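Local coordinates for periplasmic binding protein (Veillonella parvula, PDB 4LJS) that probably captures a metal-containing ligand such as an iron-siderophore, haem or cobalamin in the periplasm for an ABC importer, at residues V43-V48 with G64-A69; E56-L61 with R159-I164; V247-V252 with R283-P288; I303-H308 with E317-L322; I235-V240 with S271-V276. All coordinates share one frame; numbering follows the deposited sequence.

Contact 1: residues V43-V48 with G64-A69; sequences VPERVV and GDRIVA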
# COMPACT_ATOMS: atom_id res chain seq x y z
N VAL A 43 13.44 -20.78 0.37
CA VAL A 43 12.35 -19.93 0.85
C VAL A 43 12.61 -19.61 2.32
O VAL A 43 12.86 -20.50 3.11
CB VAL A 43 10.98 -20.64 0.69
CG1 VAL A 43 9.86 -19.79 1.24
CG2 VAL A 43 10.73 -20.98 -0.78
N PRO A 44 12.58 -18.32 2.68
CA PRO A 44 12.79 -17.90 4.07
C PRO A 44 11.86 -18.66 5.02
O PRO A 44 10.72 -18.95 4.65
CB PRO A 44 12.43 -16.41 4.06
CG PRO A 44 12.66 -15.97 2.66
CD PRO A 44 12.33 -17.17 1.79
N GLU A 45 12.34 -18.97 6.21
CA GLU A 45 11.51 -19.70 7.17
C GLU A 45 11.05 -18.82 8.32
O GLU A 45 10.07 -19.14 8.99
CB GLU A 45 12.25 -20.94 7.69
CG GLU A 45 12.10 -22.12 6.75
CD GLU A 45 13.09 -23.24 7.02
OE1 GLU A 45 13.45 -23.46 8.20
OE2 GLU A 45 13.51 -23.90 6.04
N ARG A 46 11.76 -17.73 8.55
CA ARG A 46 11.50 -16.87 9.71
C ARG A 46 11.56 -15.41 9.29
O ARG A 46 12.64 -14.80 9.26
CB ARG A 46 12.53 -17.16 10.81
CG ARG A 46 12.44 -18.56 11.39
CD ARG A 46 13.43 -18.77 12.52
NE ARG A 46 13.16 -17.86 13.63
CZ ARG A 46 12.24 -18.07 14.57
NH1 ARG A 46 12.07 -17.18 15.54
NH2 ARG A 46 11.49 -19.16 14.54
N VAL A 47 10.41 -14.85 8.99
CA VAL A 47 10.34 -13.51 8.42
C VAL A 47 9.92 -12.48 9.46
O VAL A 47 8.98 -12.70 10.23
CB VAL A 47 9.35 -13.48 7.24
CG1 VAL A 47 9.30 -12.09 6.59
CG2 VAL A 47 9.72 -14.55 6.22
N VAL A 48 10.65 -11.38 9.51
CA VAL A 48 10.22 -10.21 10.26
C VAL A 48 9.70 -9.22 9.23
O VAL A 48 10.41 -8.82 8.30
CB VAL A 48 11.37 -9.61 11.10
CG1 VAL A 48 10.98 -8.26 11.68
CG2 VAL A 48 11.77 -10.58 12.22
N GLY A 64 1.84 -16.86 5.09
CA GLY A 64 1.65 -16.26 6.40
C GLY A 64 2.30 -17.02 7.54
O GLY A 64 2.77 -16.41 8.50
N ASP A 65 2.34 -18.34 7.43
CA ASP A 65 2.94 -19.17 8.47
C ASP A 65 4.42 -18.89 8.66
O ASP A 65 4.97 -19.19 9.71
CB ASP A 65 2.75 -20.66 8.17
CG ASP A 65 1.45 -21.18 8.69
OD1 ASP A 65 0.91 -20.57 9.64
OD2 ASP A 65 0.96 -22.21 8.16
N ARG A 66 5.07 -18.34 7.64
CA ARG A 66 6.51 -18.09 7.72
C ARG A 66 6.85 -16.79 8.46
O ARG A 66 8.00 -16.55 8.81
CB ARG A 66 7.15 -18.14 6.33
CG ARG A 66 7.00 -19.50 5.67
CD ARG A 66 7.62 -19.59 4.29
NE ARG A 66 7.49 -20.94 3.75
CZ ARG A 66 8.45 -21.86 3.80
NH1 ARG A 66 9.63 -21.57 4.33
NH2 ARG A 66 8.24 -23.07 3.29
N ILE A 67 5.83 -15.98 8.72
CA ILE A 67 6.02 -14.73 9.44
C ILE A 67 6.14 -14.94 10.95
O ILE A 67 5.21 -15.43 11.60
CB ILE A 67 4.86 -13.75 9.18
CG1 ILE A 67 4.71 -13.46 7.68
CG2 ILE A 67 5.07 -12.47 9.97
CD1 ILE A 67 3.52 -12.57 7.35
N VAL A 68 7.28 -14.55 11.51
CA VAL A 68 7.47 -14.59 12.96
C VAL A 68 6.98 -13.30 13.59
O VAL A 68 6.29 -13.32 14.62
CB VAL A 68 8.95 -14.84 13.33
CG1 VAL A 68 9.15 -14.70 14.84
CG2 VAL A 68 9.38 -16.22 12.87
N ALA A 69 7.31 -12.18 12.97
CA ALA A 69 6.84 -10.88 13.44
C ALA A 69 6.20 -10.08 12.31
O ALA A 69 6.77 -9.96 11.21
CB ALA A 69 7.97 -10.10 14.09
O HOH W 1 12.21 -23.22 3.26
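V47 pairs with I67, and V48 with A69, as the parallel strands of a beta-alpha-beta unit whose connecting helix is 52-60. The register slips by one residue between these two bridges, making a beta bulge. V47 O accepts both amides there, V68 N at 2.8 Å and A69 N at 3.3 Å, each lying in the carbonyl plane. V47 N in turn donates to R66 O at 3.0 Å. Ahead of the strand, the R66 side chain runs extended from CG to NE along residues 43-45. Its NH1 binds P44 O at 2.9 Å, coming from above the carbonyl plane (45° out of it). V43 CG1, anti to its own backbone N (chi1 178°), is thereby placed over one guanidinium face of R66, offset toward the rim and 3.6 Å from CZ. E45 CG touches NH1 as well, and a water accepts from that nitrogen. Further bonds, NE to E63 and NH2 to V16 O, fix the rotation of the group, while E45 is bound to H17. On the second arginine, V68 CG2 sits over the centre of the R46 guanidinium, 3.8 Å from CZ; E9 and M106 O hold the polar end of R46. V47 and I67 pack on I58 of helix 52-60, V48 and A69 on M106 of helix 100-106, and strand 47-50 also pairs with strand 110-113, leaving 67-71 at one edge of this parallel sheet.

Contact 2: residues E56-L61 with R159-I164; sequences ETIIAL and RDLGRI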
# COMPACT_ATOMS: atom_id res chain seq x y z
N GLU A 56 0.58 -8.13 4.80
CA GLU A 56 -0.53 -8.63 3.99
C GLU A 56 -0.12 -9.23 2.64
O GLU A 56 -0.80 -10.13 2.14
CB GLU A 56 -1.61 -7.56 3.79
CG GLU A 56 -2.53 -7.39 4.99
CD GLU A 56 -3.80 -6.63 4.67
OE1 GLU A 56 -4.84 -7.29 4.40
OE2 GLU A 56 -3.78 -5.38 4.70
N THR A 57 0.96 -8.73 2.05
CA THR A 57 1.40 -9.27 0.76
C THR A 57 1.91 -10.71 0.92
O THR A 57 1.58 -11.58 0.13
CB THR A 57 2.49 -8.40 0.08
OG1 THR A 57 2.00 -7.06 -0.09
CG2 THR A 57 2.89 -8.98 -1.28
N ILE A 58 2.70 -10.95 1.97
CA ILE A 58 3.19 -12.28 2.22
C ILE A 58 2.03 -13.22 2.57
O ILE A 58 1.99 -14.36 2.12
CB ILE A 58 4.26 -12.29 3.31
CG1 ILE A 58 5.54 -11.61 2.80
CG2 ILE A 58 4.55 -13.73 3.74
CD1 ILE A 58 6.52 -11.20 3.92
N ILE A 59 1.07 -12.71 3.34
CA ILE A 59 -0.13 -13.48 3.61
C ILE A 59 -0.89 -13.81 2.32
O ILE A 59 -1.32 -14.95 2.11
CB ILE A 59 -1.04 -12.77 4.61
CG1 ILE A 59 -0.37 -12.73 6.00
CG2 ILE A 59 -2.39 -13.46 4.68
CD1 ILE A 59 -1.16 -11.99 7.07
N ALA A 60 -1.03 -12.82 1.44
CA ALA A 60 -1.77 -13.01 0.19
C ALA A 60 -1.12 -14.04 -0.72
O ALA A 60 -1.79 -14.65 -1.55
CB ALA A 60 -1.92 -11.67 -0.55
N LEU A 61 0.19 -14.22 -0.57
CA LEU A 61 0.93 -15.18 -1.39
C LEU A 61 0.82 -16.59 -0.82
O LEU A 61 1.23 -17.55 -1.46
CB LEU A 61 2.39 -14.76 -1.50
CG LEU A 61 2.70 -13.55 -2.39
CD1 LEU A 61 4.16 -13.13 -2.20
CD2 LEU A 61 2.41 -13.85 -3.87
N ARG A 159 5.77 -9.11 -7.21
CA ARG A 159 6.48 -10.08 -8.02
C ARG A 159 7.78 -10.54 -7.33
O ARG A 159 8.11 -11.73 -7.35
CB ARG A 159 6.76 -9.47 -9.39
CG ARG A 159 7.33 -10.42 -10.41
CD ARG A 159 7.38 -9.75 -11.79
NE ARG A 159 6.08 -9.75 -12.46
CZ ARG A 159 5.43 -8.66 -12.85
NH1 ARG A 159 5.95 -7.46 -12.64
NH2 ARG A 159 4.26 -8.76 -13.47
N ASP A 160 8.50 -9.61 -6.73
CA ASP A 160 9.74 -9.93 -6.01
C ASP A 160 9.47 -10.86 -4.83
O ASP A 160 10.17 -11.85 -4.63
CB ASP A 160 10.42 -8.66 -5.49
CG ASP A 160 11.10 -7.87 -6.59
OD1 ASP A 160 11.38 -8.46 -7.66
OD2 ASP A 160 11.37 -6.67 -6.38
N LEU A 161 8.47 -10.53 -4.03
CA LEU A 161 8.12 -11.37 -2.90
C LEU A 161 7.67 -12.75 -3.41
O LEU A 161 8.03 -13.76 -2.83
CB LEU A 161 7.06 -10.70 -2.02
CG LEU A 161 7.62 -9.51 -1.23
CD1 LEU A 161 6.52 -8.76 -0.48
CD2 LEU A 161 8.71 -9.96 -0.26
N GLY A 162 6.93 -12.77 -4.51
CA GLY A 162 6.57 -14.01 -5.16
C GLY A 162 7.77 -14.89 -5.49
O GLY A 162 7.74 -16.10 -5.24
N ARG A 163 8.82 -14.30 -6.04
CA ARG A 163 10.04 -15.05 -6.34
C ARG A 163 10.73 -15.55 -5.07
O ARG A 163 11.20 -16.69 -5.01
CB ARG A 163 11.02 -14.23 -7.18
CG ARG A 163 10.53 -13.85 -8.56
CD ARG A 163 11.61 -13.10 -9.33
NE ARG A 163 12.76 -13.95 -9.62
CZ ARG A 163 14.00 -13.51 -9.85
NH1 ARG A 163 14.25 -12.21 -9.80
NH2 ARG A 163 14.97 -14.37 -10.12
N ILE A 164 10.80 -14.69 -4.06
CA ILE A 164 11.44 -15.05 -2.80
C ILE A 164 10.75 -16.25 -2.13
O ILE A 164 11.41 -17.15 -1.62
CB ILE A 164 11.52 -13.84 -1.84
CG1 ILE A 164 12.48 -12.78 -2.39
CG2 ILE A 164 11.96 -14.27 -0.44
CD1 ILE A 164 12.57 -11.52 -1.53
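Along 56-61, T57 is the first residue to meet L161, the side chain that reaches across from helix 151-164. Its chi1, measured to OG1, is -57°, which turns the methyl CG2 anti to the backbone N; CG2 makes the contact, standing 3.7 Å from L161 CD1. The two side chains meet at about a right angle, and T57 CB is also near the same methyl, at 4.1 Å. This rotation leaves OG1 beside the backbone N, where it is bound to N53 O and to the amide of I297, so the polar half of the side chain is satisfied while the methyl half enters the apolar interface. I58 adds a looser touch, its CG1 lying 4.5 Å from L161 CD1; I58 also packs on V47 and I67 of the parallel sheet. One turn on from T57, L61 closes the contact with a single methyl. Its CD1 lies 3.8 Å from L161 CB and packs on the backbone at L161-G162, 3.7 Å from L161 C and 3.6 Å from G162 N; G162 itself has no side chain. L161 is therefore flanked by T57 near its CD1 and by L61 near its CB, with no hydrogen bond between the helices. L61 also touches A171 of the long helix 168-188. The contact joins the crossover helix 52-60 to helix 151-164, which follows strand 135-138, as apolar helix-helix packing within the alpha/beta lobe of the parallel sheet.

Contact 3: residues V247-V252 with R283-P288; sequences VIFLIV and RVHFLP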
# COMPACT_ATOMS: atom_id res chain seq x y z
N VAL A 247 -15.30 14.44 -8.85
CA VAL A 247 -15.26 13.48 -7.75
C VAL A 247 -14.06 13.76 -6.83
O VAL A 247 -12.95 14.00 -7.30
CB VAL A 247 -15.22 12.02 -8.27
CG1 VAL A 247 -14.09 11.82 -9.28
CG2 VAL A 247 -15.09 11.03 -7.12
N ILE A 248 -14.31 13.78 -5.53
CA ILE A 248 -13.25 13.98 -4.55
C ILE A 248 -12.95 12.69 -3.81
O ILE A 248 -13.86 12.01 -3.33
CB ILE A 248 -13.64 15.03 -3.51
CG1 ILE A 248 -13.80 16.40 -4.18
CG2 ILE A 248 -12.59 15.10 -2.39
CD1 ILE A 248 -14.30 17.48 -3.24
N PHE A 249 -11.68 12.34 -3.73
CA PHE A 249 -11.27 11.24 -2.88
C PHE A 249 -10.64 11.78 -1.60
O PHE A 249 -9.66 12.52 -1.64
CB PHE A 249 -10.35 10.29 -3.62
CG PHE A 249 -11.02 9.58 -4.76
CD1 PHE A 249 -11.84 8.48 -4.52
CD2 PHE A 249 -10.89 10.04 -6.06
CE1 PHE A 249 -12.48 7.84 -5.55
CE2 PHE A 249 -11.52 9.39 -7.10
CZ PHE A 249 -12.32 8.29 -6.85
N LEU A 250 -11.25 11.42 -0.47
CA LEU A 250 -10.74 11.80 0.84
C LEU A 250 -9.84 10.70 1.39
O LEU A 250 -10.32 9.64 1.81
CB LEU A 250 -11.88 12.06 1.82
CG LEU A 250 -12.79 13.25 1.53
CD1 LEU A 250 -13.79 13.43 2.67
CD2 LEU A 250 -11.98 14.52 1.33
N ILE A 251 -8.54 10.94 1.37
CA ILE A 251 -7.57 9.97 1.87
C ILE A 251 -7.49 10.02 3.39
O ILE A 251 -7.35 11.09 3.99
CB ILE A 251 -6.19 10.20 1.22
CG1 ILE A 251 -6.30 9.97 -0.29
CG2 ILE A 251 -5.15 9.28 1.84
CD1 ILE A 251 -5.07 10.36 -1.07
N VAL A 252 -7.61 8.85 4.03
CA VAL A 252 -7.62 8.78 5.49
C VAL A 252 -6.56 7.82 6.00
O VAL A 252 -6.50 6.66 5.57
CB VAL A 252 -8.97 8.29 6.03
CG1 VAL A 252 -9.04 8.51 7.55
CG2 VAL A 252 -10.11 8.98 5.32
N ARG A 283 -20.37 13.07 -4.79
CA ARG A 283 -19.28 12.20 -5.22
C ARG A 283 -18.02 12.50 -4.42
O ARG A 283 -17.01 12.98 -4.94
CB ARG A 283 -19.07 12.31 -6.73
CG ARG A 283 -20.33 11.93 -7.52
CD ARG A 283 -20.13 11.99 -9.03
NE ARG A 283 -19.04 11.12 -9.48
CZ ARG A 283 -18.53 11.15 -10.70
NH1 ARG A 283 -19.00 12.00 -11.60
NH2 ARG A 283 -17.54 10.33 -11.03
N VAL A 284 -18.11 12.23 -3.12
CA VAL A 284 -16.99 12.42 -2.21
C VAL A 284 -16.85 11.11 -1.45
O VAL A 284 -17.75 10.71 -0.72
CB VAL A 284 -17.26 13.57 -1.22
CG1 VAL A 284 -16.09 13.74 -0.26
CG2 VAL A 284 -17.55 14.87 -1.98
N HIS A 285 -15.72 10.43 -1.65
CA HIS A 285 -15.56 9.09 -1.10
C HIS A 285 -14.28 8.94 -0.30
O HIS A 285 -13.26 9.57 -0.61
CB HIS A 285 -15.57 8.06 -2.23
CG HIS A 285 -16.60 8.33 -3.28
ND1 HIS A 285 -17.92 7.95 -3.14
CD2 HIS A 285 -16.51 8.94 -4.48
CE1 HIS A 285 -18.59 8.31 -4.22
NE2 HIS A 285 -17.76 8.92 -5.04
N PHE A 286 -14.35 8.10 0.73
CA PHE A 286 -13.18 7.77 1.54
C PHE A 286 -12.23 6.87 0.76
O PHE A 286 -12.66 5.97 0.04
CB PHE A 286 -13.62 7.06 2.82
CG PHE A 286 -14.16 7.98 3.88
CD1 PHE A 286 -13.43 9.09 4.28
CD2 PHE A 286 -15.39 7.73 4.47
CE1 PHE A 286 -13.92 9.94 5.27
CE2 PHE A 286 -15.89 8.58 5.46
CZ PHE A 286 -15.15 9.69 5.85
N LEU A 287 -10.93 7.12 0.92
CA LEU A 287 -9.91 6.29 0.30
C LEU A 287 -8.81 6.03 1.34
O LEU A 287 -8.08 6.94 1.72
CB LEU A 287 -9.34 6.98 -0.94
CG LEU A 287 -8.24 6.30 -1.77
CD1 LEU A 287 -8.65 4.92 -2.24
CD2 LEU A 287 -7.84 7.18 -2.96
N PRO A 288 -8.71 4.78 1.82
CA PRO A 288 -7.74 4.48 2.87
C PRO A 288 -6.30 4.67 2.40
O PRO A 288 -5.92 4.20 1.32
CB PRO A 288 -8.02 3.01 3.22
CG PRO A 288 -8.80 2.46 2.07
CD PRO A 288 -9.56 3.62 1.49
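I248 and L250 each donate and accept on either side of V284 and F286 respectively, and V252 N donates to L287 O, five backbone hydrogen bonds in all. I248 N to R283 O (2.9 Å) is nearly in line with the carbonyl, whereas L287 N reaches L250 O at 2.7 Å from 40° above the carbonyl plane, consistent with the twist of the pair. Next come the side chains. On one face L250 CD1 meets V284 CG1 at 3.7 Å, and V252 CG2 lies 3.5 Å from F286 CD1. On the other, L287 CD2 touches both F249 CB and I251 CG1, and V247 CG2, anti to the backbone N, approaches the H285 ring edge-on, 3.7 Å from CD2. R283 lays one guanidinium face over V247 CB, and its NH2 is bound to G309 O. A serine here would probably leave G309 O without this donor and uncover V247. Further out, M264 of helix 260-268 packs on L250, V284 and F286, helix 299-310 lies on V247 and L287, and F249 stacks on F199 of strand 196-203. This parallel pair, with helices on both faces, is consistent with the Rossmann-like lobe of a periplasmic binding protein, although the sheet as a whole is mixed.

Contact 4: residues I303-H308 with E317-L322; sequences IDIVSH and EGVPDL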
# COMPACT_ATOMS: atom_id res chain seq x y z
N ILE A 303 -7.69 0.54 -6.28
CA ILE A 303 -8.16 0.38 -7.66
C ILE A 303 -9.69 0.33 -7.70
O ILE A 303 -10.32 1.03 -8.49
CB ILE A 303 -7.61 -0.90 -8.32
CG1 ILE A 303 -6.13 -0.75 -8.65
CG2 ILE A 303 -8.37 -1.21 -9.60
CD1 ILE A 303 -5.47 -2.06 -9.05
N ASP A 304 -10.27 -0.49 -6.84
CA ASP A 304 -11.73 -0.62 -6.76
C ASP A 304 -12.44 0.67 -6.35
O ASP A 304 -13.43 1.06 -6.97
CB ASP A 304 -12.12 -1.75 -5.81
CG ASP A 304 -11.86 -3.13 -6.41
OD1 ASP A 304 -11.58 -3.21 -7.62
OD2 ASP A 304 -11.93 -4.13 -5.67
N ILE A 305 -11.93 1.33 -5.31
CA ILE A 305 -12.54 2.56 -4.84
C ILE A 305 -12.43 3.67 -5.89
O ILE A 305 -13.41 4.36 -6.19
CB ILE A 305 -11.93 3.03 -3.51
CG1 ILE A 305 -12.29 2.02 -2.41
CG2 ILE A 305 -12.42 4.44 -3.15
CD1 ILE A 305 -11.68 2.32 -1.06
N VAL A 306 -11.25 3.82 -6.47
CA VAL A 306 -11.04 4.87 -7.45
C VAL A 306 -11.81 4.62 -8.76
O VAL A 306 -12.49 5.52 -9.27
CB VAL A 306 -9.55 5.13 -7.70
CG1 VAL A 306 -9.37 6.18 -8.77
CG2 VAL A 306 -8.89 5.58 -6.39
N SER A 307 -11.76 3.40 -9.28
CA SER A 307 -12.47 3.09 -10.51
C SER A 307 -13.99 3.22 -10.30
O SER A 307 -14.69 3.74 -11.16
CB SER A 307 -12.12 1.69 -11.04
OG SER A 307 -12.69 0.69 -10.20
N HIS A 308 -14.48 2.75 -9.16
CA HIS A 308 -15.91 2.82 -8.87
C HIS A 308 -16.37 4.26 -8.65
O HIS A 308 -17.45 4.63 -9.08
CB HIS A 308 -16.28 1.93 -7.67
CG HIS A 308 -16.29 0.47 -8.00
ND1 HIS A 308 -15.31 -0.14 -8.76
CD2 HIS A 308 -17.15 -0.52 -7.65
CE1 HIS A 308 -15.57 -1.43 -8.88
NE2 HIS A 308 -16.69 -1.68 -8.21
N GLU A 317 -23.13 -0.61 -8.72
CA GLU A 317 -23.16 -1.20 -7.41
C GLU A 317 -22.63 -0.31 -6.30
O GLU A 317 -22.85 -0.57 -5.16
CB GLU A 317 -22.32 -2.46 -7.47
CG GLU A 317 -22.78 -3.58 -6.58
CD GLU A 317 -23.44 -4.70 -7.34
OE1 GLU A 317 -22.72 -5.65 -7.72
OE2 GLU A 317 -24.67 -4.64 -7.54
N GLY A 318 -21.92 0.73 -6.64
CA GLY A 318 -21.47 1.72 -5.68
C GLY A 318 -20.02 1.59 -5.26
O GLY A 318 -19.36 0.59 -5.55
N VAL A 319 -19.53 2.62 -4.57
CA VAL A 319 -18.15 2.68 -4.12
C VAL A 319 -18.00 1.99 -2.77
O VAL A 319 -18.75 2.29 -1.83
CB VAL A 319 -17.70 4.14 -4.00
CG1 VAL A 319 -16.19 4.23 -3.79
CG2 VAL A 319 -18.12 4.92 -5.24
N PRO A 320 -17.04 1.06 -2.66
CA PRO A 320 -16.83 0.29 -1.42
C PRO A 320 -16.44 1.17 -0.22
O PRO A 320 -15.72 2.15 -0.39
CB PRO A 320 -15.67 -0.65 -1.78
CG PRO A 320 -15.68 -0.72 -3.29
CD PRO A 320 -16.14 0.63 -3.75
N ASP A 321 -16.94 0.82 0.97
CA ASP A 321 -16.61 1.52 2.22
C ASP A 321 -15.54 0.76 2.98
O ASP A 321 -15.55 -0.46 3.01
CB ASP A 321 -17.84 1.59 3.13
CG ASP A 321 -18.89 2.56 2.63
OD1 ASP A 321 -20.09 2.21 2.67
OD2 ASP A 321 -18.52 3.68 2.23
N LEU A 322 -14.62 1.49 3.61
CA LEU A 322 -13.67 0.86 4.52
C LEU A 322 -13.66 1.58 5.87
O LEU A 322 -13.30 2.75 5.94
CB LEU A 322 -12.26 0.78 3.90
CG LEU A 322 -12.01 -0.39 2.93
CD1 LEU A 322 -12.68 -0.20 1.56
CD2 LEU A 322 -10.53 -0.66 2.75
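The H308 imidazole presents its edge to the chain that returns after helix 299-310: CD2 lies 3.2 Å from G318 O, which is near the ring plane. On the other flank of the ring, across CG from CD2, ND1 donates to S307 OG (3.1 Å), in the ring plane, so its own neighbour fixes the tilt of the imidazole. S307 OG passes the interaction on to I303 O, which also accepts S307 N, the two donors coming from opposite faces of that carbonyl. Y315 stacks on the H308 ring. With a leucine in its place, S307 OG would probably lose its donor and Y315 its stacking mate. P320 stands at about a right angle to H308, its CD 4.1 Å from H308 CB. V319 bridges I305 and H308, one turn apart on the helix: CG1, anti to the backbone N (chi1 -169°), meets I305 CG2 at 3.8 Å, again at a right angle, while CG2 rests 3.9 Å from H308 C. I305 then runs obliquely to L322, methyl against methyl, CD1 to CD1 at 3.8 Å. G318 has a positive phi (101°) at which a side chain would run into the carbonyl oxygen of E317. No hydrogen bond crosses between the segments; contact rests on apolar packing and the H308 edge. V319 also reaches H285, and L322 reaches P288, both on strand 284-288. The arrangement is that of a C-terminal tail without regular structure, folded back along the last helix and covering the margin of the alpha/beta lobe at the surface.

Contact 5: residues I235-V240 with S271-V276; sequences ISMEDV and SGLQGV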
# COMPACT_ATOMS: atom_id res chain seq x y z
N ILE A 235 -3.77 22.31 -1.05
CA ILE A 235 -4.65 22.99 -2.00
C ILE A 235 -5.73 23.79 -1.28
O ILE A 235 -6.47 23.26 -0.45
CB ILE A 235 -5.26 22.03 -3.04
CG1 ILE A 235 -6.10 22.82 -4.05
CG2 ILE A 235 -6.09 20.94 -2.38
CD1 ILE A 235 -6.44 22.06 -5.31
N SER A 236 -5.79 25.08 -1.59
CA SER A 236 -6.76 25.96 -0.95
C SER A 236 -8.18 25.58 -1.36
O SER A 236 -8.40 25.06 -2.46
CB SER A 236 -6.50 27.42 -1.33
OG SER A 236 -6.81 27.65 -2.69
N MSE A 237 -9.13 25.84 -0.46
CA MSE A 237 -10.54 25.66 -0.77
C MSE A 237 -10.91 26.49 -2.00
O MSE A 237 -11.77 26.10 -2.80
CB MSE A 237 -11.39 26.08 0.44
CG MSE A 237 -12.89 25.97 0.23
SE MSE A 237 -13.91 25.99 1.90
CE MSE A 237 -12.89 24.63 2.87
N GLU A 238 -10.22 27.61 -2.16
CA GLU A 238 -10.40 28.49 -3.30
C GLU A 238 -9.96 27.84 -4.61
O GLU A 238 -10.66 27.93 -5.62
CB GLU A 238 -9.61 29.78 -3.08
CG GLU A 238 -9.56 30.67 -4.29
CD GLU A 238 -9.04 32.04 -3.97
OE1 GLU A 238 -8.15 32.15 -3.09
OE2 GLU A 238 -9.52 33.02 -4.57
N ASP A 239 -8.79 27.20 -4.59
CA ASP A 239 -8.28 26.47 -5.75
C ASP A 239 -9.14 25.26 -6.08
O ASP A 239 -9.24 24.85 -7.24
CB ASP A 239 -6.83 26.04 -5.52
CG ASP A 239 -5.83 27.05 -6.06
OD1 ASP A 239 -6.04 27.54 -7.19
OD2 ASP A 239 -4.85 27.36 -5.35
N VAL A 240 -9.76 24.68 -5.06
CA VAL A 240 -10.65 23.55 -5.28
C VAL A 240 -11.91 24.00 -6.02
O VAL A 240 -12.37 23.31 -6.93
CB VAL A 240 -11.02 22.84 -3.96
CG1 VAL A 240 -12.03 21.74 -4.20
CG2 VAL A 240 -9.76 22.27 -3.30
N SER A 271 -18.96 25.96 2.94
CA SER A 271 -19.60 27.11 2.33
C SER A 271 -19.07 27.32 0.93
O SER A 271 -19.82 27.26 -0.05
CB SER A 271 -19.38 28.36 3.18
OG SER A 271 -20.01 28.24 4.44
N GLY A 272 -17.76 27.55 0.83
CA GLY A 272 -17.12 27.75 -0.46
C GLY A 272 -17.22 26.51 -1.33
O GLY A 272 -17.29 26.61 -2.56
N LEU A 273 -17.25 25.35 -0.70
CA LEU A 273 -17.21 24.08 -1.42
C LEU A 273 -18.56 23.65 -2.00
O LEU A 273 -18.61 22.81 -2.89
CB LEU A 273 -16.63 22.98 -0.54
CG LEU A 273 -15.13 23.10 -0.29
CD1 LEU A 273 -14.58 21.87 0.42
CD2 LEU A 273 -14.41 23.33 -1.62
N GLN A 274 -19.65 24.23 -1.49
CA GLN A 274 -20.99 23.79 -1.86
C GLN A 274 -21.28 23.83 -3.36
O GLN A 274 -22.06 23.02 -3.87
CB GLN A 274 -22.06 24.60 -1.11
CG GLN A 274 -22.03 24.44 0.40
CD GLN A 274 -22.21 23.00 0.87
OE1 GLN A 274 -21.77 22.63 1.96
NE2 GLN A 274 -22.87 22.18 0.06
N GLY A 275 -20.64 24.77 -4.07
CA GLY A 275 -20.83 24.90 -5.50
C GLY A 275 -20.11 23.85 -6.34
O GLY A 275 -20.45 23.62 -7.49
N VAL A 276 -19.11 23.21 -5.75
CA VAL A 276 -18.30 22.23 -6.47
C VAL A 276 -19.12 21.02 -6.91
O VAL A 276 -19.92 20.49 -6.13
CB VAL A 276 -17.08 21.80 -5.62
CG1 VAL A 276 -16.30 20.70 -6.31
CG2 VAL A 276 -16.18 23.00 -5.35
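S236 OG accepts a hydrogen bond from D239 N at 2.8 Å, an N-cap bond that starts helix 237-243, whose first turn carries M237 and V240 against L273. The same hydroxyl has a weak bond to D239 OD2, and V240 N closes the first turn on S236 O (3.0 Å). The contact itself is apolar. M237, present as selenomethionine, extends its CG anti to the backbone N (chi1 178°) and sets that carbon 3.6 Å from L273 CD2. SE follows over the branch point, 3.8 Å from L273 CG, and the bend at chi3 (-49°) brings CE near L273 CD1. The end of M237 thus crosses the leucine fork obliquely, touching CD2, CG and CD1 in turn. V240 comes to the same fork one turn later, its CG1 3.9 Å from L273 CD2, so that this methyl is shared by both helix residues. V276 adds a more distant touch, CG2 lying 4.1 Å from V240 O. Within its own segment V276 N bonds L273 O (2.9 Å), which holds the turn that precedes helix 277-280. F207 of strand 206-209 packs on both M237 and L273, and V240 also rests on L198 of strand 196-203. Since the helix and the turn lead into the adjacent parallel strands 247-252 and 284-288, this is packing between successive crossover connections, as found in an open alpha/beta lobe.

Contacts 1 and 2 lie in one half of the chain and touch, because helix 52-60, which supplies contact 2, connects the two strands of contact 1; I58 meets V47 and I67. Contacts 3 and 4 touch likewise in the other half, through strand 284-288 and I305 of helix 299-310, while contact 5 sits about 15 Å from contact 3, centre to centre. Both strand pairs, contacts 1 and 3, are buried and rest on backbone hydrogen bonds, the first with a bulge and arginine bonding, the second regular. Contacts 2 and 5 are buried and apolar between segments, and contact 4 is a surface contact of the C-terminal tail.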